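Local coordinates for protein heroin esterase (Rhodococcus sp., PDB 1LZL) that probably hydrolyses acetyl ester bonds, including those of heroin, as a serine esterase of the alpha/beta hydrolase fold, at residues V181-P189 with P250-D260. Sequence-based numbering, arbitrary orientation.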
ATOM      1  N   VAL A 181     -13.703   9.844  -0.543  1.00 12.27           N
ATOM      2  CA  VAL A 181     -12.385   9.613   0.051  1.00 10.97           C
ATOM      3  C   VAL A 181     -11.689  10.966   0.277  1.00 10.92           C
ATOM      4  O   VAL A 181     -11.576  11.743  -0.698  1.00 11.35           O
ATOM      5  CB  VAL A 181     -11.575   8.648  -0.846  1.00 11.25           C
ATOM      6  CG1 VAL A 181     -10.165   8.532  -0.261  1.00 10.23           C
ATOM      7  CG2 VAL A 181     -12.232   7.283  -0.953  1.00 12.22           C
ATOM      8  N   ALA A 182     -11.305  11.238   1.523  1.00 10.93           N
ATOM      9  CA  ALA A 182     -10.733  12.541   1.890  1.00 11.61           C
ATOM     10  C   ALA A 182      -9.239  12.662   1.556  1.00  9.63           C
ATOM     11  O   ALA A 182      -8.732  13.771   1.350  1.00 12.37           O
ATOM     12  CB  ALA A 182     -10.920  12.806   3.375  1.00 10.49           C
ATOM     13  N   PHE A 183      -8.539  11.533   1.527  1.00  9.51           N
ATOM     14  CA  PHE A 183      -7.067  11.531   1.420  1.00  9.23           C
ATOM     15  C   PHE A 183      -6.587  10.188   0.891  1.00  9.27           C
ATOM     16  O   PHE A 183      -7.194   9.155   1.227  1.00  9.49           O
ATOM     17  CB  PHE A 183      -6.433  11.828   2.767  1.00  9.40           C
ATOM     18  CG  PHE A 183      -4.928  12.114   2.710  1.00  9.71           C
ATOM     19  CD1 PHE A 183      -4.444  13.253   2.085  1.00 11.41           C
ATOM     20  CD2 PHE A 183      -4.036  11.225   3.289  1.00 11.52           C
ATOM     21  CE1 PHE A 183      -3.086  13.562   2.047  1.00 12.40           C
ATOM     22  CE2 PHE A 183      -2.678  11.520   3.273  1.00 13.83           C
ATOM     23  CZ  PHE A 183      -2.202  12.661   2.643  1.00 13.53           C
ATOM     24  N   GLN A 184      -5.532  10.239   0.070  1.00  9.48           N
ATOM     25  CA  GLN A 184      -4.931   9.051  -0.535  1.00  9.58           C
ATOM     26  C   GLN A 184      -3.469   8.950  -0.172  1.00  7.75           C
ATOM     27  O   GLN A 184      -2.739   9.905  -0.431  1.00  9.04           O
ATOM     28  CB  GLN A 184      -5.148   9.149  -2.053  1.00  9.40           C
ATOM     29  CG  GLN A 184      -4.457   8.015  -2.798  1.00 10.01           C
ATOM     30  CD  GLN A 184      -4.758   7.993  -4.285  1.00  9.17           C
ATOM     31  OE1 GLN A 184      -5.012   6.925  -4.822  1.00 10.70           O
ATOM     32  NE2 GLN A 184      -4.687   9.167  -4.924  1.00 11.04           N
ATOM     33  N   PHE A 185      -3.009   7.821   0.378  1.00  7.72           N
ATOM     34  CA  PHE A 185      -1.631   7.702   0.855  1.00  7.76           C
ATOM     35  C   PHE A 185      -0.971   6.515   0.148  1.00  8.77           C
ATOM     36  O   PHE A 185      -1.372   5.355   0.435  1.00  9.44           O
ATOM     37  CB  PHE A 185      -1.640   7.543   2.383  1.00  9.06           C
ATOM     38  CG  PHE A 185      -0.246   7.436   2.962  1.00  9.49           C
ATOM     39  CD1 PHE A 185       0.456   6.232   3.056  1.00 14.79           C
ATOM     40  CD2 PHE A 185       0.382   8.588   3.403  1.00 10.27           C
ATOM     41  CE1 PHE A 185       1.740   6.203   3.552  1.00 17.56           C
ATOM     42  CE2 PHE A 185       1.666   8.544   3.924  1.00 14.25           C
ATOM     43  CZ  PHE A 185       2.361   7.364   3.990  1.00 16.93           C
ATOM     44  N   LEU A 186      -0.006   6.802  -0.697  1.00  7.94           N
ATOM     45  CA  LEU A 186       0.597   5.786  -1.542  1.00  8.61           C
ATOM     46  C   LEU A 186       2.072   5.634  -1.236  1.00  8.16           C
ATOM     47  O   LEU A 186       2.862   6.548  -1.599  1.00 10.02           O
ATOM     48  CB  LEU A 186       0.365   6.153  -3.033  1.00  8.57           C
ATOM     49  CG  LEU A 186      -1.108   6.378  -3.417  1.00  7.94           C
ATOM     50  CD1 LEU A 186      -1.211   6.698  -4.903  1.00 11.23           C
ATOM     51  CD2 LEU A 186      -1.993   5.169  -3.074  1.00 10.93           C
ATOM     52  N   GLU A 187       2.476   4.552  -0.603  1.00  8.61           N
ATOM     53  CA  GLU A 187       3.895   4.402  -0.276  1.00  7.57           C
ATOM     54  C   GLU A 187       4.532   3.406  -1.221  1.00  8.20           C
ATOM     55  O   GLU A 187       4.031   2.264  -1.283  1.00  8.38           O
ATOM     56  CB  GLU A 187       3.971   3.942   1.194  1.00 10.93           C
ATOM     57  CG  GLU A 187       5.324   3.700   1.786  1.00 18.38           C
ATOM     58  CD  GLU A 187       5.279   3.500   3.311  1.00 30.62           C
ATOM     59  OE1 GLU A 187       4.231   3.112   3.867  1.00 29.63           O
ATOM     60  OE2 GLU A 187       6.368   3.756   3.913  1.00 44.01           O
ATOM     61  N   ILE A 188       5.600   3.804  -1.889  1.00  7.91           N
ATOM     62  CA  ILE A 188       6.305   2.965  -2.880  1.00  7.60           C
ATOM     63  C   ILE A 188       5.308   2.147  -3.718  1.00  8.29           C
ATOM     64  O   ILE A 188       5.393   0.944  -3.863  1.00  8.70           O
ATOM     65  CB  ILE A 188       7.402   2.116  -2.236  1.00  8.16           C
ATOM     66  CG1 ILE A 188       6.966   1.113  -1.137  1.00  9.63           C
ATOM     67  CG2 ILE A 188       8.484   3.037  -1.704  1.00 10.83           C
ATOM     68  CD1 ILE A 188       8.085   0.272  -0.519  1.00 12.85           C
ATOM     69  N   PRO A 189       4.288   2.814  -4.307  1.00  7.61           N
ATOM     70  CA  PRO A 189       3.214   2.029  -4.923  1.00  8.06           C
ATOM     71  C   PRO A 189       3.595   1.268  -6.180  1.00  7.91           C
ATOM     72  O   PRO A 189       4.435   1.756  -6.959  1.00  9.09           O
ATOM     73  CB  PRO A 189       2.174   3.131  -5.298  1.00  8.37           C
ATOM     74  CG  PRO A 189       3.008   4.370  -5.496  1.00  8.91           C
ATOM     75  CD  PRO A 189       4.068   4.280  -4.405  1.00  8.38           C
ATOM     76  N   PRO A 250      -8.588  12.377  -4.601  1.00 11.79           N
ATOM     77  CA  PRO A 250      -8.334  13.059  -3.343  1.00 12.03           C
ATOM     78  C   PRO A 250      -6.910  13.619  -3.220  1.00 10.20           C
ATOM     79  O   PRO A 250      -6.028  13.101  -3.896  1.00 10.86           O
ATOM     80  CB  PRO A 250      -8.498  11.931  -2.291  1.00 12.63           C
ATOM     81  CG  PRO A 250      -8.999  10.749  -2.988  1.00 12.98           C
ATOM     82  CD  PRO A 250      -8.646  10.895  -4.437  1.00 12.55           C
ATOM     83  N   PRO A 251      -6.693  14.599  -2.341  1.00 11.33           N
ATOM     84  CA  PRO A 251      -5.307  15.038  -2.005  1.00 10.31           C
ATOM     85  C   PRO A 251      -4.507  13.781  -1.676  1.00 10.07           C
ATOM     86  O   PRO A 251      -5.015  12.831  -1.049  1.00 10.19           O
ATOM     87  CB  PRO A 251      -5.462  15.948  -0.786  1.00 11.61           C
ATOM     88  CG  PRO A 251      -6.899  16.411  -0.826  1.00 12.83           C
ATOM     89  CD  PRO A 251      -7.675  15.329  -1.534  1.00 12.64           C
ATOM     90  N   THR A 252      -3.270  13.742  -2.161  1.00  9.43           N
ATOM     91  CA  THR A 252      -2.493  12.507  -2.135  1.00  9.32           C
ATOM     92  C   THR A 252      -1.089  12.728  -1.613  1.00  7.53           C
ATOM     93  O   THR A 252      -0.497  13.771  -1.887  1.00  9.81           O
ATOM     94  CB  THR A 252      -2.400  12.007  -3.588  1.00 10.22           C
ATOM     95  OG1 THR A 252      -3.733  11.669  -4.015  1.00 10.08           O
ATOM     96  CG2 THR A 252      -1.528  10.745  -3.764  1.00  9.44           C
ATOM     97  N   TYR A 253      -0.548  11.750  -0.914  1.00  7.68           N
ATOM     98  CA  TYR A 253       0.845  11.688  -0.532  1.00  8.25           C
ATOM     99  C   TYR A 253       1.414  10.503  -1.319  1.00  7.75           C
ATOM    100  O   TYR A 253       0.789   9.422  -1.272  1.00  9.02           O
ATOM    101  CB  TYR A 253       1.029  11.463   0.972  1.00  9.83           C
ATOM    102  CG  TYR A 253       2.493  11.296   1.367  1.00  9.42           C
ATOM    103  CD1 TYR A 253       3.119  10.053   1.391  1.00  9.88           C
ATOM    104  CD2 TYR A 253       3.259  12.422   1.683  1.00 10.06           C
ATOM    105  CE1 TYR A 253       4.447   9.910   1.730  1.00 10.02           C
ATOM    106  CE2 TYR A 253       4.613  12.319   2.056  1.00 10.32           C
ATOM    107  CZ  TYR A 253       5.176  11.050   2.063  1.00 10.51           C
ATOM    108  OH  TYR A 253       6.497  10.846   2.409  1.00 10.78           O
ATOM    109  N   LEU A 254       2.556  10.644  -1.973  1.00  7.11           N
ATOM    110  CA  LEU A 254       3.174   9.504  -2.689  1.00  7.64           C
ATOM    111  C   LEU A 254       4.663   9.519  -2.424  1.00  8.07           C
ATOM    112  O   LEU A 254       5.315  10.558  -2.667  1.00  8.14           O
ATOM    113  CB  LEU A 254       2.875   9.600  -4.193  1.00  9.08           C
ATOM    114  CG  LEU A 254       3.080   8.312  -4.989  1.00  7.70           C
ATOM    115  CD1 LEU A 254       2.236   8.290  -6.243  1.00 10.78           C
ATOM    116  CD2 LEU A 254       4.558   8.122  -5.381  1.00  9.12           C
ATOM    117  N   SER A 255       5.233   8.448  -1.901  1.00  7.89           N
ATOM    118  CA  SER A 255       6.672   8.350  -1.702  1.00  7.51           C
ATOM    119  C   SER A 255       7.263   7.272  -2.597  1.00  7.72           C
ATOM    120  O   SER A 255       6.661   6.235  -2.905  1.00  8.24           O
ATOM    121  CB  SER A 255       7.021   8.066  -0.228  1.00 10.00           C
ATOM    122  OG  SER A 255       6.414   6.812   0.148  1.00 10.86           O
ATOM    123  N   THR A 256       8.501   7.507  -3.041  1.00  8.01           N
ATOM    124  CA  THR A 256       9.287   6.552  -3.822  1.00  7.05           C
ATOM    125  C   THR A 256      10.689   6.490  -3.233  1.00  7.37           C
ATOM    126  O   THR A 256      11.163   7.333  -2.449  1.00  8.89           O
ATOM    127  CB  THR A 256       9.338   6.977  -5.309  1.00  8.27           C
ATOM    128  OG1 THR A 256       9.926   8.289  -5.401  1.00  8.95           O
ATOM    129  CG2 THR A 256       7.945   7.030  -5.929  1.00  7.21           C
ATOM    130  N   MET A 257      11.413   5.422  -3.598  1.00  8.07           N
ATOM    131  CA  MET A 257      12.765   5.153  -3.139  1.00  8.22           C
ATOM    132  C   MET A 257      13.714   5.144  -4.329  1.00  8.89           C
ATOM    133  O   MET A 257      13.328   4.787  -5.425  1.00  9.96           O
ATOM    134  CB  MET A 257      12.824   3.830  -2.387  1.00 10.59           C
ATOM    135  CG  MET A 257      11.831   3.743  -1.243  1.00 11.72           C
ATOM    136  SD  MET A 257      12.195   4.838   0.133  1.00 13.98           S
ATOM    137  CE  MET A 257      10.609   5.530   0.521  1.00 18.94           C
ATOM    138  N   GLU A 258      14.970   5.539  -4.060  1.00  9.04           N
ATOM    139  CA  GLU A 258      15.897   5.731  -5.175  1.00  8.83           C
ATOM    140  C   GLU A 258      16.164   4.480  -6.015  1.00  9.35           C
ATOM    141  O   GLU A 258      16.155   4.533  -7.238  1.00  9.49           O
ATOM    142  CB  GLU A 258      17.212   6.256  -4.583  1.00  9.47           C
ATOM    143  CG  GLU A 258      18.211   6.536  -5.704  1.00  9.90           C
ATOM    144  CD  GLU A 258      19.519   7.166  -5.285  1.00 11.09           C
ATOM    145  OE1 GLU A 258      19.501   7.987  -4.347  1.00 12.61           O
ATOM    146  OE2 GLU A 258      20.559   6.845  -5.950  1.00 12.76           O
ATOM    147  N   LEU A 259      16.460   3.379  -5.335  1.00  9.74           N
ATOM    148  CA  LEU A 259      16.903   2.147  -5.960  1.00 11.61           C
ATOM    149  C   LEU A 259      15.761   1.155  -6.087  1.00 14.25           C
ATOM    150  O   LEU A 259      15.963  -0.055  -6.225  1.00 13.42           O
ATOM    151  CB  LEU A 259      18.071   1.522  -5.166  1.00 11.91           C
ATOM    152  CG  LEU A 259      19.333   2.382  -5.104  1.00 15.26           C
ATOM    153  CD1 LEU A 259      20.423   1.637  -4.366  1.00 23.34           C
ATOM    154  CD2 LEU A 259      19.847   2.751  -6.488  1.00 19.31           C
ATOM    155  N   ASP A 260      14.519   1.626  -6.108  1.00 12.24           N
ATOM    156  CA  ASP A 260      13.327   0.822  -6.327  1.00 10.99           C
ATOM    157  C   ASP A 260      12.914   0.796  -7.772  1.00  9.96           C
ATOM    158  O   ASP A 260      12.718   1.862  -8.439  1.00 10.81           O
ATOM    159  CB  ASP A 260      12.215   1.441  -5.474  1.00 12.53           C
ATOM    160  CG  ASP A 260      10.919   0.672  -5.428  1.00 11.77           C
ATOM    161  OD1 ASP A 260      10.759  -0.326  -6.171  1.00 12.25           O
ATOM    162  OD2 ASP A 260      10.083   1.059  -4.597  1.00 13.02           O
TER
HETATM  163  O   HOH W   1       7.682   6.365   2.634  1.00 26.79           O
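Q184 and T252, neighbours across two parallel strands, reach the same face of the sheet side by side. The glutamine chain runs extended from CG, anti to its own N (chi1 175°), which carries Q184 NE2 to 2.8 Å from T252 OG1, the hydroxyl lying close to the amide plane. That hydroxyl in turn donates to P250 O at 2.7 Å, so, gripped as acceptor and donor, it links the buried Q184 amide to the backbone just before strand 252-257. A valine here has no hydroxyl and is likely to leave the Q184 amide without this acceptor and P250 O without this donor. Further along this face L254 CG packs on L186 CB and on P189 CG, each 4.0 Å away, and helix 161-176 covers Q184 and L186.

Strands 183-187 and 252-257 are adjacent in the central, mostly parallel sheet of an alpha/beta hydrolase, joined by regular backbone bonds from Q184 N–P251 O to S255 N–L186 O; I188 N–S255 O is bent, the donor tilted from the carbonyl plane. On the other face the first half of the pairing is aromatic: the F185 and Y253 rings point the same way, planes within 7° but offset, centroids 5.0 Å apart, so that one side of each makes contact, F185 CE2 coming 3.3 Å from Y253 CD1. The F183 ring follows alongside, its CZ against Y253 CB, while Y253 OH bonds to E307. Near the strand ends a water bridges S255 OG and E187 OE2. Beyond it, I188 CG2 presses tightly on M257 CG (3.5 Å), and I188 CB lies 3.7 Å from D260 OD2. This carboxylate bonds to H290 through OD2 and caps L262 N through OD1, consistent with the acid of a Ser-His-Asp triad with S160.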